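Hypothetical sugar ABC-transporter sugar binding protein (Arthrobacter globiformis, PDB 7BVT) binds the cyclic tetrasaccharide cyclic alpha-maltosyl-(1→6)-maltose, probably serving as the extracellular solute-binding component of an ABC sugar transporter. Local coordinates at residues Trp93-Ala98 against Gly126-Lys131; Phe212-Ala215 against Ala220-Asn223; Glu229-Trp234 against Asp399-Ala404. All coordinates share one frame; numbering follows the deposited sequence.

Interaction 1: residues Trp93-Ala98 against Gly126-Lys131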
loop_
_atom_site.group_PDB
_atom_site.type_symbol
_atom_site.label_atom_id
_atom_site.label_comp_id
_atom_site.label_asym_id
_atom_site.label_seq_id
_atom_site.Cartn_x
_atom_site.Cartn_y
_atom_site.Cartn_z
ATOM N N TRP A 93 4.959 8.943 3.383
ATOM C CA TRP A 93 5.282 10.182 4.136
ATOM C C TRP A 93 6.517 10.005 5.002
ATOM O O TRP A 93 7.122 11.027 5.365
ATOM C CB TRP A 93 4.135 10.667 5.001
ATOM C CG TRP A 93 2.901 11.042 4.263
ATOM C CD1 TRP A 93 2.711 11.136 2.909
ATOM C CD2 TRP A 93 1.686 11.451 4.886
ATOM N NE1 TRP A 93 1.430 11.545 2.662
ATOM C CE2 TRP A 93 0.778 11.735 3.848
ATOM C CE3 TRP A 93 1.271 11.555 6.206
ATOM C CZ2 TRP A 93 -0.521 12.140 4.119
ATOM C CZ3 TRP A 93 -0.026 11.940 6.474
ATOM C CH2 TRP A 93 -0.899 12.232 5.435
ATOM N N VAL A 94 6.821 8.797 5.433
ATOM C CA VAL A 94 7.872 8.605 6.480
ATOM C C VAL A 94 9.139 9.345 6.108
ATOM O O VAL A 94 9.695 10.068 6.927
ATOM C CB VAL A 94 8.138 7.123 6.776
ATOM C CG1 VAL A 94 9.335 6.956 7.674
ATOM C CG2 VAL A 94 6.919 6.489 7.391
ATOM N N PRO A 95 9.715 9.179 4.910
ATOM C CA PRO A 95 10.980 9.836 4.606
ATOM C C PRO A 95 10.873 11.353 4.609
ATOM O O PRO A 95 11.841 11.986 4.979
ATOM C CB PRO A 95 11.346 9.310 3.186
ATOM C CG PRO A 95 10.495 8.098 3.002
ATOM C CD PRO A 95 9.246 8.306 3.808
ATOM N N GLN A 96 9.700 11.882 4.270
ATOM C CA GLN A 96 9.496 13.344 4.327
ATOM C C GLN A 96 9.443 13.792 5.782
ATOM O O GLN A 96 10.039 14.841 6.127
ATOM C CB GLN A 96 8.234 13.692 3.562
ATOM C CG GLN A 96 8.374 13.354 2.076
ATOM C CD GLN A 96 7.048 13.525 1.404
ATOM O OE1 GLN A 96 6.633 14.656 1.171
ATOM N NE2 GLN A 96 6.368 12.416 1.118
ATOM N N ILE A 97 8.717 13.061 6.602
ATOM C CA ILE A 97 8.566 13.420 8.039
ATOM C C ILE A 97 9.922 13.349 8.736
ATOM O O ILE A 97 10.234 14.203 9.592
ATOM C CB ILE A 97 7.497 12.532 8.703
ATOM C CG1 ILE A 97 6.117 12.881 8.115
ATOM C CG2 ILE A 97 7.567 12.647 10.238
ATOM C CD1 ILE A 97 5.031 11.937 8.451
ATOM N N ALA A 98 10.764 12.400 8.347
ATOM C CA ALA A 98 12.105 12.240 8.935
ATOM C C ALA A 98 12.949 13.509 8.695
ATOM O O ALA A 98 13.881 13.745 9.441
ATOM C CB ALA A 98 12.759 10.995 8.378
ATOM N N GLY A 126 11.135 1.448 6.861
ATOM C CA GLY A 126 11.191 2.338 8.032
ATOM C C GLY A 126 12.571 2.599 8.595
ATOM O O GLY A 126 12.664 3.212 9.626
ATOM N N THR A 127 13.613 2.079 7.933
ATOM C CA THR A 127 14.999 2.244 8.350
ATOM C C THR A 127 15.602 3.400 7.545
ATOM O O THR A 127 15.736 3.299 6.297
ATOM C CB THR A 127 15.783 0.935 8.225
ATOM O OG1 THR A 127 15.196 -0.070 9.051
ATOM C CG2 THR A 127 17.204 1.182 8.670
ATOM N N ILE A 128 15.893 4.483 8.232
ATOM C CA ILE A 128 16.508 5.694 7.625
ATOM C C ILE A 128 17.727 6.094 8.456
ATOM O O ILE A 128 17.602 6.185 9.668
ATOM C CB ILE A 128 15.467 6.821 7.435
ATOM C CG1 ILE A 128 14.374 6.353 6.477
ATOM C CG2 ILE A 128 16.173 8.074 6.940
ATOM C CD1 ILE A 128 13.155 7.248 6.344
ATOM N N ASP A 129 18.879 6.243 7.775
ATOM C CA ASP A 129 20.196 6.527 8.405
ATOM C C ASP A 129 20.435 5.482 9.506
ATOM O O ASP A 129 20.958 5.834 10.549
ATOM C CB ASP A 129 20.251 7.990 8.851
ATOM C CG ASP A 129 20.152 8.948 7.665
ATOM O OD1 ASP A 129 20.586 8.546 6.539
ATOM O OD2 ASP A 129 19.613 10.061 7.849
ATOM N N GLY A 130 20.044 4.239 9.231
ATOM C CA GLY A 130 20.350 3.088 10.101
ATOM C C GLY A 130 19.358 2.922 11.244
ATOM O O GLY A 130 19.328 1.894 11.865
ATOM N N LYS A 131 18.513 3.920 11.497
ATOM C CA LYS A 131 17.555 3.937 12.628
ATOM C C LYS A 131 16.192 3.407 12.177
ATOM O O LYS A 131 15.767 3.693 11.041
ATOM C CB LYS A 131 17.368 5.378 13.085
ATOM C CG LYS A 131 18.632 6.023 13.673
ATOM C CD LYS A 131 18.494 7.534 13.854
ATOM C CE LYS A 131 19.449 8.060 14.910
ATOM N NZ LYS A 131 19.780 9.498 14.731
#
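The beta hairpin 127-136, closed by a two-residue loop, leans through Ile128 on the start of helix 94-100, where Val94, Pro95 and Ala98 receive it. One methyl does the touching: Ile128 CD1 lies 3.8 Å from Pro95 CA, with Pro95 CB a little farther off. Val94 comes in beside it, CG1 standing 4.1 Å from the same Ile128 CD1, and Ala98 CB, one turn on, is the third contact, 4.3 Å from Ile128 CD1. Ile128 reaches this far because its longer branch is extended (chi2 171°), with CG1 turned anti to the carbonyl carbon. Val94 CG1 is brought to the methyl by lying opposite its own backbone N (chi1 171°), and the two side chains meet at a slant. Val94 and Ile128 both also rest on Val133 of the returning strand, so helix and hairpin share one small apolar patch. The hairpin itself is closed by paired backbone bonds, Ile128 N to Lys131 O and Lys131 N to Ile128 O, with Asp129 and Gly130 at the exposed corner. Such paired bonds around positive phi angles are the signature of a type I' turn in a hairpin with a two-residue loop.

Interaction 2: residues Phe212-Ala215 against Ala220-Asn223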
loop_
_atom_site.group_PDB
_atom_site.type_symbol
_atom_site.label_atom_id
_atom_site.label_comp_id
_atom_site.label_asym_id
_atom_site.label_seq_id
_atom_site.Cartn_x
_atom_site.Cartn_y
_atom_site.Cartn_z
ATOM N N PHE A 212 12.377 -0.891 -9.248
ATOM C CA PHE A 212 11.915 0.490 -9.523
ATOM C C PHE A 212 13.114 1.433 -9.423
ATOM O O PHE A 212 13.515 1.989 -10.449
ATOM C CB PHE A 212 10.722 0.874 -8.635
ATOM C CG PHE A 212 10.144 2.213 -8.972
ATOM C CD1 PHE A 212 9.492 2.404 -10.170
ATOM C CD2 PHE A 212 10.299 3.292 -8.121
ATOM C CE1 PHE A 212 8.979 3.652 -10.485
ATOM C CE2 PHE A 212 9.800 4.533 -8.440
ATOM C CZ PHE A 212 9.121 4.718 -9.621
ATOM N N LEU A 213 13.642 1.620 -8.213
ATOM C CA LEU A 213 14.948 2.334 -8.068
ATOM C C LEU A 213 16.046 1.342 -7.721
ATOM O O LEU A 213 15.819 0.169 -7.372
ATOM C CB LEU A 213 14.854 3.410 -6.986
ATOM C CG LEU A 213 13.792 4.501 -7.150
ATOM C CD1 LEU A 213 13.923 5.612 -6.131
ATOM C CD2 LEU A 213 13.743 5.080 -8.560
ATOM N N THR A 214 17.290 1.809 -7.827
ATOM C CA THR A 214 18.456 1.017 -7.354
ATOM C C THR A 214 18.375 0.888 -5.837
ATOM O O THR A 214 17.592 1.629 -5.203
ATOM C CB THR A 214 19.758 1.704 -7.784
ATOM O OG1 THR A 214 19.673 3.014 -7.240
ATOM C CG2 THR A 214 19.925 1.702 -9.287
ATOM N N ALA A 215 19.177 -0.003 -5.262
ATOM C CA ALA A 215 19.102 -0.357 -3.819
ATOM C C ALA A 215 19.400 0.876 -2.956
ATOM O O ALA A 215 18.778 1.006 -1.903
ATOM C CB ALA A 215 20.028 -1.505 -3.483
ATOM N N ALA A 220 16.951 5.448 -11.230
ATOM C CA ALA A 220 16.029 4.451 -11.808
ATOM C C ALA A 220 16.684 3.088 -12.043
ATOM O O ALA A 220 17.868 2.963 -12.427
ATOM C CB ALA A 220 15.480 5.001 -13.082
ATOM N N ALA A 221 15.891 2.027 -11.930
ATOM C CA ALA A 221 16.339 0.646 -12.165
ATOM C C ALA A 221 15.378 -0.107 -13.103
ATOM O O ALA A 221 15.631 -1.283 -13.325
ATOM C CB ALA A 221 16.498 -0.061 -10.858
ATOM N N PHE A 222 14.352 0.547 -13.625
ATOM C CA PHE A 222 13.230 -0.135 -14.326
ATOM C C PHE A 222 13.429 -0.169 -15.857
ATOM O O PHE A 222 12.566 -0.703 -16.554
ATOM C CB PHE A 222 11.915 0.574 -14.005
ATOM C CG PHE A 222 11.927 2.067 -14.237
ATOM C CD1 PHE A 222 11.992 2.588 -15.527
ATOM C CD2 PHE A 222 11.940 2.968 -13.173
ATOM C CE1 PHE A 222 12.039 3.960 -15.734
ATOM C CE2 PHE A 222 11.985 4.339 -13.384
ATOM C CZ PHE A 222 12.060 4.832 -14.657
ATOM N N ASN A 223 14.470 0.439 -16.415
ATOM C CA ASN A 223 14.625 0.523 -17.894
ATOM C C ASN A 223 15.401 -0.691 -18.357
ATOM O O ASN A 223 16.588 -0.612 -18.686
ATOM C CB ASN A 223 15.211 1.863 -18.336
ATOM C CG ASN A 223 15.148 2.020 -19.841
ATOM O OD1 ASN A 223 14.440 1.276 -20.534
ATOM N ND2 ASN A 223 15.855 3.014 -20.356
#
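Phe212 and Phe222 form the close-packed inner end of this contact, where the carbonyl of Phe212 is met twice. Ala221 N donates to Phe212 O over 2.8 Å at an N-H...O angle of 151°, from above the carbonyl plane. Phe222 CD2 comes to 3.3 Å from the same Phe212 O. The two phenyl groups run side by side in the same direction, CD1 of Phe212 3.9 Å from CD2 of Phe222, their planes inclined at 33°. With CG tucked between its backbone N and carbonyl carbon (chi1 52°), the Phe222 ring is folded back over its own main chain and against that oxygen. Both rings meet Phe384 of helix 377-392 edge-to-face. All this belongs to the long connection between helices 195-207 and 225-239, which doubles back on itself and is pinned by a single beta bridge between Leu213 and Ala220. Cut back to alanine, Phe222 would probably leave a gap beside the Phe212 ring and take away an edge-to-face partner of Phe384. Along the bridge the methyl of Ala221 presses on the main chain, its CB 3.5 Å from Leu213 C, and Leu213 CD2 lies near Ala220 CA. Toward the partly exposed side the fit slackens: Thr214 CG2 merely approaches Ala221 CB at 4.2 Å, while Thr214 OG1 turns to Asp216 OD1.

Interaction 3: residues Glu229-Trp234 against Asp399-Ala404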
loop_
_atom_site.group_PDB
_atom_site.type_symbol
_atom_site.label_atom_id
_atom_site.label_comp_id
_atom_site.label_asym_id
_atom_site.label_seq_id
_atom_site.Cartn_x
_atom_site.Cartn_y
_atom_site.Cartn_z
ATOM N N GLU A 229 8.767 -5.689 -20.269
ATOM C CA GLU A 229 7.762 -6.794 -20.193
ATOM C C GLU A 229 6.509 -6.251 -19.477
ATOM O O GLU A 229 5.373 -6.447 -19.944
ATOM C CB GLU A 229 8.329 -7.984 -19.421
ATOM C CG GLU A 229 7.438 -9.193 -19.506
ATOM C CD GLU A 229 7.902 -10.398 -18.713
ATOM O OE1 GLU A 229 9.083 -10.442 -18.351
ATOM O OE2 GLU A 229 7.020 -11.306 -18.480
ATOM N N ALA A 230 6.692 -5.546 -18.368
ATOM C CA ALA A 230 5.551 -5.030 -17.586
ATOM C C ALA A 230 4.838 -3.949 -18.390
ATOM O O ALA A 230 3.600 -3.912 -18.413
ATOM C CB ALA A 230 6.000 -4.529 -16.214
ATOM N N LEU A 231 5.565 -2.994 -18.979
ATOM C CA LEU A 231 4.883 -1.917 -19.757
ATOM C C LEU A 231 4.243 -2.483 -21.043
ATOM O O LEU A 231 3.160 -2.008 -21.434
ATOM C CB LEU A 231 5.871 -0.774 -20.048
ATOM C CG LEU A 231 5.222 0.433 -20.748
ATOM C CD1 LEU A 231 4.026 0.969 -20.000
ATOM C CD2 LEU A 231 6.252 1.544 -21.000
ATOM N N GLN A 232 4.847 -3.477 -21.676
ATOM C CA GLN A 232 4.267 -4.104 -22.899
ATOM C C GLN A 232 2.961 -4.793 -22.525
ATOM O O GLN A 232 2.004 -4.771 -23.329
ATOM C CB GLN A 232 5.238 -5.113 -23.488
ATOM C CG GLN A 232 4.805 -5.589 -24.877
ATOM C CD GLN A 232 4.861 -4.452 -25.873
ATOM O OE1 GLN A 232 5.946 -3.868 -26.117
ATOM N NE2 GLN A 232 3.717 -4.107 -26.453
ATOM N N TYR A 233 2.879 -5.313 -21.304
ATOM C CA TYR A 233 1.617 -5.931 -20.806
ATOM C C TYR A 233 0.499 -4.886 -20.773
ATOM O O TYR A 233 -0.617 -5.144 -21.272
ATOM C CB TYR A 233 1.855 -6.559 -19.439
ATOM C CG TYR A 233 0.720 -7.141 -18.637
ATOM C CD1 TYR A 233 -0.172 -8.053 -19.158
ATOM C CD2 TYR A 233 0.697 -6.924 -17.275
ATOM C CE1 TYR A 233 -1.126 -8.663 -18.366
ATOM C CE2 TYR A 233 -0.235 -7.539 -16.451
ATOM C CZ TYR A 233 -1.134 -8.431 -17.006
ATOM O OH TYR A 233 -2.017 -9.081 -16.195
ATOM N N TRP A 234 0.755 -3.761 -20.102
ATOM C CA TRP A 234 -0.202 -2.644 -20.090
ATOM C C TRP A 234 -0.553 -2.259 -21.532
ATOM O O TRP A 234 -1.731 -2.085 -21.826
ATOM C CB TRP A 234 0.304 -1.429 -19.290
ATOM C CG TRP A 234 0.264 -1.640 -17.800
ATOM C CD1 TRP A 234 0.714 -2.734 -17.090
ATOM C CD2 TRP A 234 -0.165 -0.703 -16.822
ATOM N NE1 TRP A 234 0.517 -2.547 -15.747
ATOM C CE2 TRP A 234 -0.050 -1.324 -15.558
ATOM C CE3 TRP A 234 -0.724 0.568 -16.889
ATOM C CZ2 TRP A 234 -0.381 -0.665 -14.385
ATOM C CZ3 TRP A 234 -1.071 1.220 -15.729
ATOM C CH2 TRP A 234 -0.937 0.592 -14.484
ATOM N N ASP A 399 9.578 1.332 -25.536
ATOM C CA ASP A 399 11.031 1.604 -25.354
ATOM C C ASP A 399 11.289 3.101 -25.131
ATOM O O ASP A 399 12.097 3.436 -24.215
ATOM C CB ASP A 399 11.806 1.103 -26.564
ATOM C CG ASP A 399 12.005 -0.394 -26.524
ATOM O OD1 ASP A 399 11.501 -1.029 -25.572
ATOM O OD2 ASP A 399 12.677 -0.914 -27.436
ATOM N N ASP A 400 10.611 3.976 -25.864
ATOM C CA ASP A 400 10.854 5.440 -25.727
ATOM C C ASP A 400 10.277 5.941 -24.397
ATOM O O ASP A 400 10.896 6.833 -23.769
ATOM C CB ASP A 400 10.264 6.239 -26.880
ATOM C CG ASP A 400 10.989 6.101 -28.202
ATOM O OD1 ASP A 400 12.126 5.628 -28.222
ATOM O OD2 ASP A 400 10.374 6.518 -29.182
ATOM N N ALA A 401 9.171 5.362 -23.921
ATOM C CA ALA A 401 8.546 5.835 -22.665
ATOM C C ALA A 401 9.438 5.369 -21.508
ATOM O O ALA A 401 9.610 6.117 -20.518
ATOM C CB ALA A 401 7.106 5.355 -22.573
ATOM N N LEU A 402 10.019 4.177 -21.558
ATOM C CA LEU A 402 10.877 3.736 -20.439
ATOM C C LEU A 402 12.174 4.561 -20.394
ATOM O O LEU A 402 12.646 4.863 -19.282
ATOM C CB LEU A 402 11.185 2.242 -20.505
ATOM C CG LEU A 402 10.007 1.371 -20.077
ATOM C CD1 LEU A 402 10.162 -0.013 -20.610
ATOM C CD2 LEU A 402 9.877 1.363 -18.557
ATOM N N ASP A 403 12.714 4.871 -21.565
ATOM C CA ASP A 403 13.887 5.765 -21.652
ATOM C C ASP A 403 13.511 7.133 -21.073
ATOM O O ASP A 403 14.317 7.645 -20.248
ATOM C CB ASP A 403 14.301 5.949 -23.113
ATOM C CG ASP A 403 15.100 4.834 -23.760
ATOM O OD1 ASP A 403 15.627 3.892 -23.041
ATOM O OD2 ASP A 403 15.257 4.941 -25.035
ATOM N N ALA A 404 12.393 7.712 -21.459
ATOM C CA ALA A 404 11.949 9.050 -21.008
ATOM C C ALA A 404 11.693 9.004 -19.503
ATOM O O ALA A 404 12.156 9.886 -18.756
ATOM C CB ALA A 404 10.773 9.532 -21.785
#
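Between 229-234 and 399-404 the nearest CA atoms are those of Leu231 and Leu402, 8.3 Å apart. Both segments are interior turns of longer helices, 225-239 and 398-415, and keep their own backbone bonding, as in Tyr233 N to Glu229 O and Ala404 N to Asp400 O. The 164 residues separating the segments make this a long-range meeting of a helix from the middle of the chain with the C-terminal one.

Three buried side chains, Leu231, Ala401 and Leu402, make the contact. Leu231 CD2 comes up against the methine side of Leu402, 3.9 Å from Leu402 CG, with the CD1 and CD2 methyls of Leu402 flanking it slightly farther off. The same Leu231 CD2 also reaches Ala401 CB at 4.2 Å, so it settles against two successive residues of the C-terminal helix. Its reach follows from the side-chain torsions: CG stands opposite the backbone N (chi1 -175°), and a chi2 of 54° leaves CD2, not CD1, fully extended from CA. The two leucine side chains run past each other in opposite directions.

Other helices complete the surroundings: Leu231 also touches Phe201 and Ile388, while Ala401 rests on Ala391 of helix 377-392. The acidic side chains of Asp399, Asp400 and Asp403 lie on exposed positions of helix 398-415, leaving the apolar Ala401 and Leu402 to face inward.

With only methyl and methine groups meeting here, and no polar or charged group touching across the contact, the association of the two helices at this point rests on van der Waals packing and the burial of apolar surface.

Overall arrangement
Interactions 2 and 3 are neighbours, with centres 14 Å apart and direct contact: Asn223 ND2 probably bonds to Asp403 OD1 at 2.8 Å, and Phe222 CE1 packs 3.7 Å from Leu402 O. The 212-223 connection and helix 225-239 thus both lean on helix 398-415. Interaction 1 lies apart, its centre 20 Å from that of interaction 2 and 31 Å from that of interaction 3, consistent with placement in the other lobe of a two-lobed solute-binding protein. Bound glucose comes within about 10 Å of the Val94 side chain and 12 Å of that of Phe212. Phe212 backs helix 195-207, which supplies the pocket residues Glu195, Gly196, Trp199 and Asn200.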